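3-oxo-glucose-6-phosphate:glutamate aminotransferase (Bacillus subtilis subsp. subtilis, PDB 4K2M) catalyses the reversible pyridoxal phosphate-dependent transamination of 3-dehydro-D-glucose 6-phosphate with glutamate to give kanosamine 6-phosphate, a step in antibiotic biosynthesis. Local coordinates at residues L320-R325 with F421-Q426; E360-I365 with S410-L415; E41-V46 with L312-F317. All blocks are in the same frame, centred on the assembly; numbering follows the deposited sequence. Where two conformers were deposited one is given.

In the fold
The three contacts show how points distant in sequence tie an added N-terminal domain and the C-terminal part of the chain together. From the N terminus, helix 41-46 of the additional N-terminal domain comes first; contact 3 closes a loop of 265 residues when this helix meets the start of helix 312-329, after the seven-stranded mixed sheet has been laid down. Further along the same helix, contact 1 opens at 320-325 and closes at 421-426, where helix 423-441 begins. Contact 2 lies within that loop, joining helix 362-373 to the junction of helix 403-411 and strand 412-415, so the two are nested, whereas contact 3 precedes both. Helix 312-329 thus links the N-terminal domain to the final helix.

Contact 1: L320-R325 with F421-Q426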
# COMPACT_ATOMS: atom_id res chain seq x y z
N LEU A 320 -9.65 -14.92 23.50
CA LEU A 320 -9.83 -16.29 23.97
C LEU A 320 -10.87 -16.32 25.11
O LEU A 320 -11.72 -17.22 25.16
CB LEU A 320 -8.49 -16.86 24.46
CG LEU A 320 -8.59 -18.14 25.30
CD1 LEU A 320 -9.11 -19.31 24.48
CD2 LEU A 320 -7.24 -18.48 25.94
N PHE A 321 -10.78 -15.36 26.02
CA PHE A 321 -11.72 -15.32 27.14
C PHE A 321 -13.13 -15.19 26.62
O PHE A 321 -14.05 -15.88 27.07
CB PHE A 321 -11.42 -14.16 28.10
CG PHE A 321 -12.32 -14.14 29.31
CD1 PHE A 321 -12.04 -14.96 30.40
CD2 PHE A 321 -13.44 -13.33 29.35
CE1 PHE A 321 -12.86 -14.96 31.53
CE2 PHE A 321 -14.28 -13.32 30.47
CZ PHE A 321 -13.98 -14.15 31.56
N LEU A 322 -13.32 -14.29 25.65
CA LEU A 322 -14.62 -14.12 25.03
C LEU A 322 -15.11 -15.41 24.36
O LEU A 322 -16.28 -15.77 24.50
CB LEU A 322 -14.58 -13.00 23.99
CG LEU A 322 -14.49 -11.61 24.62
CD1 LEU A 322 -14.17 -10.59 23.53
CD2 LEU A 322 -15.79 -11.21 25.36
N ALA A 323 -14.23 -16.09 23.64
CA ALA A 323 -14.62 -17.31 22.94
C ALA A 323 -15.02 -18.38 23.95
O ALA A 323 -16.03 -19.06 23.79
CB ALA A 323 -13.50 -17.81 22.03
N ASP A 324 -14.22 -18.50 25.01
CA ASP A 324 -14.49 -19.47 26.07
C ASP A 324 -15.85 -19.19 26.70
O ASP A 324 -16.60 -20.12 27.02
CB ASP A 324 -13.38 -19.40 27.12
CG ASP A 324 -13.59 -20.35 28.29
OD1 ASP A 324 -13.74 -21.58 28.06
OD2 ASP A 324 -13.59 -19.88 29.43
N ARG A 325 -16.17 -17.91 26.87
CA ARG A 325 -17.42 -17.51 27.53
C ARG A 325 -18.63 -17.84 26.65
O ARG A 325 -19.64 -18.34 27.14
CB ARG A 325 -17.36 -16.02 27.88
CG ARG A 325 -18.43 -15.56 28.88
CD ARG A 325 -18.02 -14.21 29.49
NE ARG A 325 -18.93 -13.74 30.54
CZ ARG A 325 -19.99 -12.95 30.34
NH1 ARG A 325 -20.30 -12.55 29.12
NH2 ARG A 325 -20.74 -12.55 31.37
N PHE A 421 -14.65 -5.57 23.11
CA PHE A 421 -16.05 -5.94 23.28
C PHE A 421 -16.31 -6.06 24.78
O PHE A 421 -15.43 -6.48 25.53
CB PHE A 421 -16.24 -7.29 22.60
CG PHE A 421 -17.68 -7.72 22.45
CD1 PHE A 421 -18.64 -6.85 21.94
CD2 PHE A 421 -18.03 -9.03 22.75
CE1 PHE A 421 -19.96 -7.28 21.75
CE2 PHE A 421 -19.35 -9.48 22.56
CZ PHE A 421 -20.31 -8.59 22.06
N THR A 422 -17.51 -5.69 25.23
CA THR A 422 -17.79 -5.78 26.67
C THR A 422 -18.54 -7.05 26.98
O THR A 422 -19.25 -7.59 26.13
CB THR A 422 -18.57 -4.56 27.21
OG1 THR A 422 -19.87 -4.51 26.59
CG2 THR A 422 -17.84 -3.27 26.94
N LEU A 423 -18.40 -7.54 28.21
CA LEU A 423 -19.10 -8.76 28.59
C LEU A 423 -20.60 -8.51 28.70
O LEU A 423 -21.39 -9.41 28.44
CB LEU A 423 -18.55 -9.30 29.90
CG LEU A 423 -17.07 -9.61 29.90
CD1 LEU A 423 -16.67 -10.22 31.25
CD2 LEU A 423 -16.71 -10.55 28.77
N GLU A 424 -20.99 -7.30 29.07
CA GLU A 424 -22.41 -6.99 29.12
C GLU A 424 -23.06 -6.97 27.72
O GLU A 424 -24.21 -7.39 27.56
CB GLU A 424 -22.68 -5.68 29.89
CG GLU A 424 -22.06 -4.42 29.30
CD GLU A 424 -20.70 -4.08 29.93
OE1 GLU A 424 -20.05 -4.98 30.50
OE2 GLU A 424 -20.29 -2.90 29.85
N GLU A 425 -22.33 -6.52 26.70
CA GLU A 425 -22.82 -6.71 25.34
C GLU A 425 -22.89 -8.19 24.99
O GLU A 425 -23.84 -8.64 24.34
CB GLU A 425 -21.89 -6.02 24.34
CG GLU A 425 -21.99 -4.51 24.30
CD GLU A 425 -20.83 -3.92 23.51
OE1 GLU A 425 -19.68 -3.96 24.00
OE2 GLU A 425 -21.07 -3.42 22.39
N GLN A 426 -21.86 -8.94 25.37
CA GLN A 426 -21.86 -10.37 25.09
C GLN A 426 -23.06 -11.06 25.76
O GLN A 426 -23.68 -11.93 25.15
CB GLN A 426 -20.54 -11.03 25.50
CG GLN A 426 -20.45 -12.47 25.03
CD GLN A 426 -19.18 -13.14 25.49
OE1 GLN A 426 -18.80 -13.03 26.65
NE2 GLN A 426 -18.51 -13.85 24.58
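Leu322, Leu423 and Gln426 bury the most surface here, and they show how one amide can join two helices while leucines pack beside it. The Gln426 chain is extended, with CG anti to the backbone N (chi1 -172°), and carries its carboxamide across to helix 312-329. There NE2 gives a hydrogen bond of 2.9 Å to Leu322 O, a donor tilted from the carbonyl plane. The other end of the amide accepts: Arg325 NH1 reaches Gln426 OE1 at 2.9 Å, nearly straight at 167° and in the guanidinium plane. With both ends held, the amide's rotation is fixed. Arg325 NH1 also makes a weak bond to Leu423 O, while Leu423 CB lies over one face of the guanidinium.

Leu322 packs beside this polar pair, CD2 3.6 Å from Leu423 CD2, and its CD1 rests on Phe421 CB. Leu423 CD1 meets the edge of the Phe321 ring, 4.0 Å from CE2. Within the aminotransferase region, away from the active site, helix 312-329 is packed against the start of the C-terminal helix 423-441 with its Thr422-Glu425 capping box. Helix 13-24 packs against Phe321, helix 53-57 touches Phe321 and Leu423, and Asp427 adds a salt bridge to Arg325.

Contact 2: E360-I365 with S410-L415; sequences EDRADI and SQVLHL
The Arg362 side chain leaves its helix with CG anti to the backbone N (chi1 -174°), continues straight through chi2, then bends at chi3 (63°), and that single bend lays the guanidinium against the backbone of 410-412. Such an arginine, reading carbonyls where a helix gives way to a strand, is a compact example of side-chain-to-main-chain bonding in the C-terminal part of an aspartate aminotransferase fold. Here helix 403-411 runs directly into strand 412-415, which pairs antiparallel with strand 353-356, while helix 362-373 packs alongside.

Two carbonyls receive the guanidinium in different ways. Val412 O takes a hydrogen bond from Arg362 NH1 of 2.9 Å, with the donor in the carbonyl plane and on a lone pair, although the oxygen sits 18° out of the guanidinium plane. Ser410 O lies instead over the centre of one face, 3.4 Å from Arg362 CZ; the angle at NH1 is too poor for a hydrogen bond, but the partial negative charge of the oxygen over the cation is probably favourable. Arg362 NH1 also donates to His409 O, so NH1 serves two carbonyls, one on either side of Ser410 and Gln411 in the sequence, and the group is held in its orientation.

The apolar half is smaller. Ile365, one turn along the helix, points toward the strand, and so does Leu413; both Arg362 and Ile365 also touch Val357. Val412 faces the other way, its side chain about 8 Å from that of Tyr381, a substrate-binding residue, and about 13 Å from the bound adduct. The apolar touch closes with Ile365 CG2 resting 4.0 Å from Leu413 CD2.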
# COMPACT_ATOMS: atom_id res chain seq x y z
N GLU A 360 -32.12 -23.32 7.10
CA GLU A 360 -33.45 -22.80 6.82
C GLU A 360 -33.83 -21.68 7.79
O GLU A 360 -34.76 -20.92 7.53
CB GLU A 360 -34.49 -23.93 6.92
CG GLU A 360 -34.22 -25.12 6.00
CD GLU A 360 -33.23 -26.13 6.58
OE1 GLU A 360 -32.46 -25.77 7.50
OE2 GLU A 360 -33.22 -27.29 6.11
N ASP A 361 -33.10 -21.58 8.90
CA ASP A 361 -33.42 -20.60 9.94
C ASP A 361 -32.49 -19.39 10.04
O ASP A 361 -32.80 -18.42 10.73
CB ASP A 361 -33.45 -21.29 11.31
CG ASP A 361 -34.53 -22.35 11.42
OD1 ASP A 361 -35.50 -22.27 10.66
OD2 ASP A 361 -34.39 -23.26 12.27
N ARG A 362 -31.33 -19.44 9.38
CA ARG A 362 -30.30 -18.42 9.60
C ARG A 362 -30.75 -16.99 9.28
O ARG A 362 -30.53 -16.09 10.08
CB ARG A 362 -29.00 -18.71 8.85
CG ARG A 362 -27.89 -17.71 9.23
CD ARG A 362 -26.60 -17.97 8.46
NE ARG A 362 -26.76 -17.80 7.02
CZ ARG A 362 -25.82 -18.11 6.13
NH1 ARG A 362 -24.66 -18.60 6.55
NH2 ARG A 362 -26.04 -17.95 4.83
N ALA A 363 -31.35 -16.78 8.12
CA ALA A 363 -31.80 -15.44 7.76
C ALA A 363 -32.77 -14.89 8.80
O ALA A 363 -32.67 -13.71 9.19
CB ALA A 363 -32.44 -15.43 6.38
N ASP A 364 -33.69 -15.73 9.27
CA ASP A 364 -34.65 -15.29 10.29
C ASP A 364 -33.99 -15.05 11.64
O ASP A 364 -34.36 -14.13 12.37
CB ASP A 364 -35.78 -16.29 10.46
CG ASP A 364 -37.02 -15.67 11.09
OD1 ASP A 364 -37.44 -14.57 10.65
OD2 ASP A 364 -37.57 -16.26 12.04
N ILE A 365 -33.03 -15.90 12.00
CA ILE A 365 -32.27 -15.70 13.25
C ILE A 365 -31.57 -14.36 13.23
O ILE A 365 -31.63 -13.61 14.21
CB ILE A 365 -31.25 -16.83 13.48
CG1 ILE A 365 -31.95 -18.13 13.85
CG2 ILE A 365 -30.26 -16.46 14.58
CD1 ILE A 365 -31.11 -19.38 13.56
N SER A 410 -23.83 -22.18 4.30
CA SER A 410 -25.24 -21.83 4.50
C SER A 410 -25.63 -21.84 5.97
O SER A 410 -26.71 -21.35 6.34
CB SER A 410 -26.13 -22.81 3.72
OG SER A 410 -26.16 -24.07 4.37
N GLN A 411 -24.77 -22.38 6.83
CA GLN A 411 -25.10 -22.53 8.24
C GLN A 411 -24.38 -21.55 9.15
O GLN A 411 -24.83 -21.26 10.25
CB GLN A 411 -24.77 -23.94 8.72
CG GLN A 411 -25.68 -25.02 8.16
CD GLN A 411 -25.41 -26.34 8.81
OE1 GLN A 411 -24.49 -27.06 8.42
NE2 GLN A 411 -26.17 -26.66 9.85
N VAL A 412 -23.23 -21.06 8.69
CA VAL A 412 -22.32 -20.35 9.59
C VAL A 412 -22.88 -18.99 9.96
O VAL A 412 -23.49 -18.29 9.14
CB VAL A 412 -20.89 -20.22 8.98
CG1 VAL A 412 -20.90 -19.30 7.76
CG2 VAL A 412 -19.89 -19.70 10.04
N LEU A 413 -22.67 -18.61 11.22
CA LEU A 413 -23.09 -17.32 11.71
C LEU A 413 -22.01 -16.81 12.66
O LEU A 413 -21.62 -17.51 13.58
CB LEU A 413 -24.42 -17.45 12.48
CG LEU A 413 -25.01 -16.12 12.92
CD1 LEU A 413 -25.20 -15.23 11.70
CD2 LEU A 413 -26.34 -16.32 13.62
N HIS A 414 -21.53 -15.60 12.41
CA HIS A 414 -20.50 -15.03 13.26
C HIS A 414 -21.09 -14.10 14.31
O HIS A 414 -21.92 -13.23 13.99
CB HIS A 414 -19.45 -14.30 12.40
CG HIS A 414 -18.65 -15.24 11.56
ND1 HIS A 414 -18.84 -15.38 10.20
CD2 HIS A 414 -17.68 -16.13 11.90
CE1 HIS A 414 -18.01 -16.30 9.74
NE2 HIS A 414 -17.30 -16.77 10.75
N LEU A 415 -20.64 -14.29 15.56
CA LEU A 415 -21.09 -13.49 16.69
C LEU A 415 -20.04 -12.43 16.99
O LEU A 415 -18.85 -12.68 16.76
CB LEU A 415 -21.26 -14.39 17.91
CG LEU A 415 -22.17 -15.60 17.71
CD1 LEU A 415 -22.35 -16.25 19.07
CD2 LEU A 415 -23.51 -15.17 17.12

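Contact 3: E41-V46 with L312-F317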
# COMPACT_ATOMS: atom_id res chain seq x y z
N GLU A 41 4.11 -6.39 26.29
CA GLU A 41 4.35 -5.17 27.06
C GLU A 41 3.17 -4.76 27.94
O GLU A 41 3.35 -4.36 29.10
CB GLU A 41 4.79 -4.02 26.15
CG GLU A 41 6.26 -4.11 25.73
CD GLU A 41 7.21 -3.95 26.91
OE1 GLU A 41 8.16 -4.75 27.02
OE2 GLU A 41 7.00 -3.02 27.72
N ARG A 42 1.95 -4.88 27.42
CA ARG A 42 0.78 -4.46 28.17
C ARG A 42 0.42 -5.43 29.29
O ARG A 42 -0.33 -5.08 30.20
CB ARG A 42 -0.41 -4.18 27.24
CG ARG A 42 -0.21 -2.93 26.37
CD ARG A 42 -0.13 -1.68 27.25
NE ARG A 42 0.45 -0.53 26.56
CZ ARG A 42 1.74 -0.21 26.58
NH1 ARG A 42 2.60 -0.96 27.26
NH2 ARG A 42 2.18 0.87 25.93
N TRP A 43 0.96 -6.64 29.25
CA TRP A 43 0.76 -7.62 30.33
C TRP A 43 1.53 -7.20 31.58
O TRP A 43 1.08 -7.42 32.71
CB TRP A 43 1.24 -9.01 29.91
CG TRP A 43 0.21 -9.94 29.32
CD1 TRP A 43 0.37 -10.70 28.19
CD2 TRP A 43 -1.09 -10.26 29.84
NE1 TRP A 43 -0.76 -11.47 27.98
CE2 TRP A 43 -1.67 -11.21 28.98
CE3 TRP A 43 -1.81 -9.83 30.97
CZ2 TRP A 43 -2.94 -11.74 29.19
CZ3 TRP A 43 -3.07 -10.35 31.18
CH2 TRP A 43 -3.63 -11.30 30.30
N LYS A 44 2.70 -6.59 31.37
CA LYS A 44 3.61 -6.22 32.46
C LYS A 44 2.96 -5.45 33.60
O LYS A 44 3.11 -5.81 34.78
CB LYS A 44 4.78 -5.40 31.92
CG LYS A 44 5.83 -6.20 31.15
CD LYS A 44 6.96 -5.28 30.72
CE LYS A 44 8.28 -6.02 30.58
NZ LYS A 44 9.30 -5.52 31.56
N GLN A 45 2.24 -4.39 33.27
CA GLN A 45 1.59 -3.59 34.31
C GLN A 45 0.40 -4.35 34.87
O GLN A 45 0.14 -4.35 36.08
CB GLN A 45 1.13 -2.24 33.74
CG GLN A 45 0.28 -1.41 34.71
CD GLN A 45 1.06 -0.92 35.92
OE1 GLN A 45 2.26 -0.66 35.85
NE2 GLN A 45 0.37 -0.79 37.05
N VAL A 46 -0.31 -5.02 33.96
CA VAL A 46 -1.56 -5.69 34.30
C VAL A 46 -1.31 -6.80 35.32
O VAL A 46 -2.04 -6.92 36.31
CB VAL A 46 -2.23 -6.25 33.02
CG1 VAL A 46 -3.27 -7.29 33.36
CG2 VAL A 46 -2.85 -5.11 32.20
N LEU A 312 -0.78 -6.90 21.65
CA LEU A 312 -1.19 -8.16 21.00
C LEU A 312 -1.45 -9.36 21.93
O LEU A 312 -2.49 -10.01 21.84
CB LEU A 312 -0.20 -8.56 19.89
CG LEU A 312 -0.47 -9.87 19.16
CD1 LEU A 312 -1.87 -9.88 18.55
CD2 LEU A 312 0.62 -10.11 18.09
N SER A 313 -0.51 -9.66 22.83
CA SER A 313 -0.74 -10.80 23.73
C SER A 313 -1.98 -10.59 24.58
O SER A 313 -2.78 -11.52 24.73
CB SER A 313 0.48 -11.05 24.61
OG SER A 313 1.55 -11.51 23.81
N LEU A 314 -2.13 -9.39 25.14
CA LEU A 314 -3.30 -9.10 25.97
C LEU A 314 -4.58 -9.21 25.14
O LEU A 314 -5.56 -9.81 25.57
CB LEU A 314 -3.21 -7.71 26.58
CG LEU A 314 -4.50 -7.25 27.27
CD1 LEU A 314 -4.79 -8.10 28.52
CD2 LEU A 314 -4.46 -5.76 27.63
N ASN A 315 -4.55 -8.65 23.94
CA ASN A 315 -5.74 -8.68 23.09
C ASN A 315 -6.12 -10.08 22.67
O ASN A 315 -7.31 -10.44 22.65
CB ASN A 315 -5.57 -7.77 21.87
CG ASN A 315 -5.81 -6.32 22.18
OD1 ASN A 315 -6.35 -5.96 23.24
ND2 ASN A 315 -5.42 -5.44 21.25
N ASN A 316 -5.13 -10.90 22.32
CA ASN A 316 -5.42 -12.27 21.95
C ASN A 316 -5.96 -13.04 23.15
O ASN A 316 -6.88 -13.85 23.01
CB ASN A 316 -4.21 -12.98 21.34
CG ASN A 316 -4.16 -12.86 19.83
OD1 ASN A 316 -4.82 -11.99 19.25
ND2 ASN A 316 -3.40 -13.74 19.17
N PHE A 317 -5.44 -12.75 24.33
CA PHE A 317 -5.99 -13.39 25.52
C PHE A 317 -7.46 -12.98 25.72
O PHE A 317 -8.33 -13.82 26.03
CB PHE A 317 -5.19 -13.05 26.78
CG PHE A 317 -5.73 -13.71 28.01
CD1 PHE A 317 -5.42 -15.03 28.30
CD2 PHE A 317 -6.62 -13.02 28.83
CE1 PHE A 317 -5.94 -15.66 29.42
CE2 PHE A 317 -7.15 -13.63 29.95
CZ PHE A 317 -6.82 -14.94 30.25
O HOH W 1 -1.53 -13.54 26.31
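Trp43 meets Ser313, Leu314 and Phe317 where the axes of the segments 41-46 and 312-317 approach to 8.3 Å at 76°, a worked example of one indole using its face for Leu314, its edge for Phe317 and its N-H for a water shared with Ser313 O. Two of the interactions are with its ring system. Leu314 CD1 makes a CH-pi contact over the face of the six-membered ring, 3.9 Å from the centroid. Phe317 instead receives the edge of the indole on its own face, an offset edge-to-face pair with the centroids of the Trp43 six-membered ring and the Phe317 ring 5.4 Å apart and planes at 68°.

Apolar packing brings Trp43 CZ2 within 3.5 Å of Phe317 CB, and a van der Waals contact puts Ser313 CB 3.6 Å from Trp43 CD1. The polar link is indirect. A water in the indole plane accepts from Trp43 NE1 at 2.8 Å and donates to Ser313 O at 2.9 Å, so the buried N-H is satisfied. Ser313 OG turns elsewhere, to Asn40 OD1.

Around this joint between the N-terminal domain and the aminotransferase part, helix 13-24 packs on Trp43 and Phe317, while helix 53-57 covers Val46, Leu314 and Phe317.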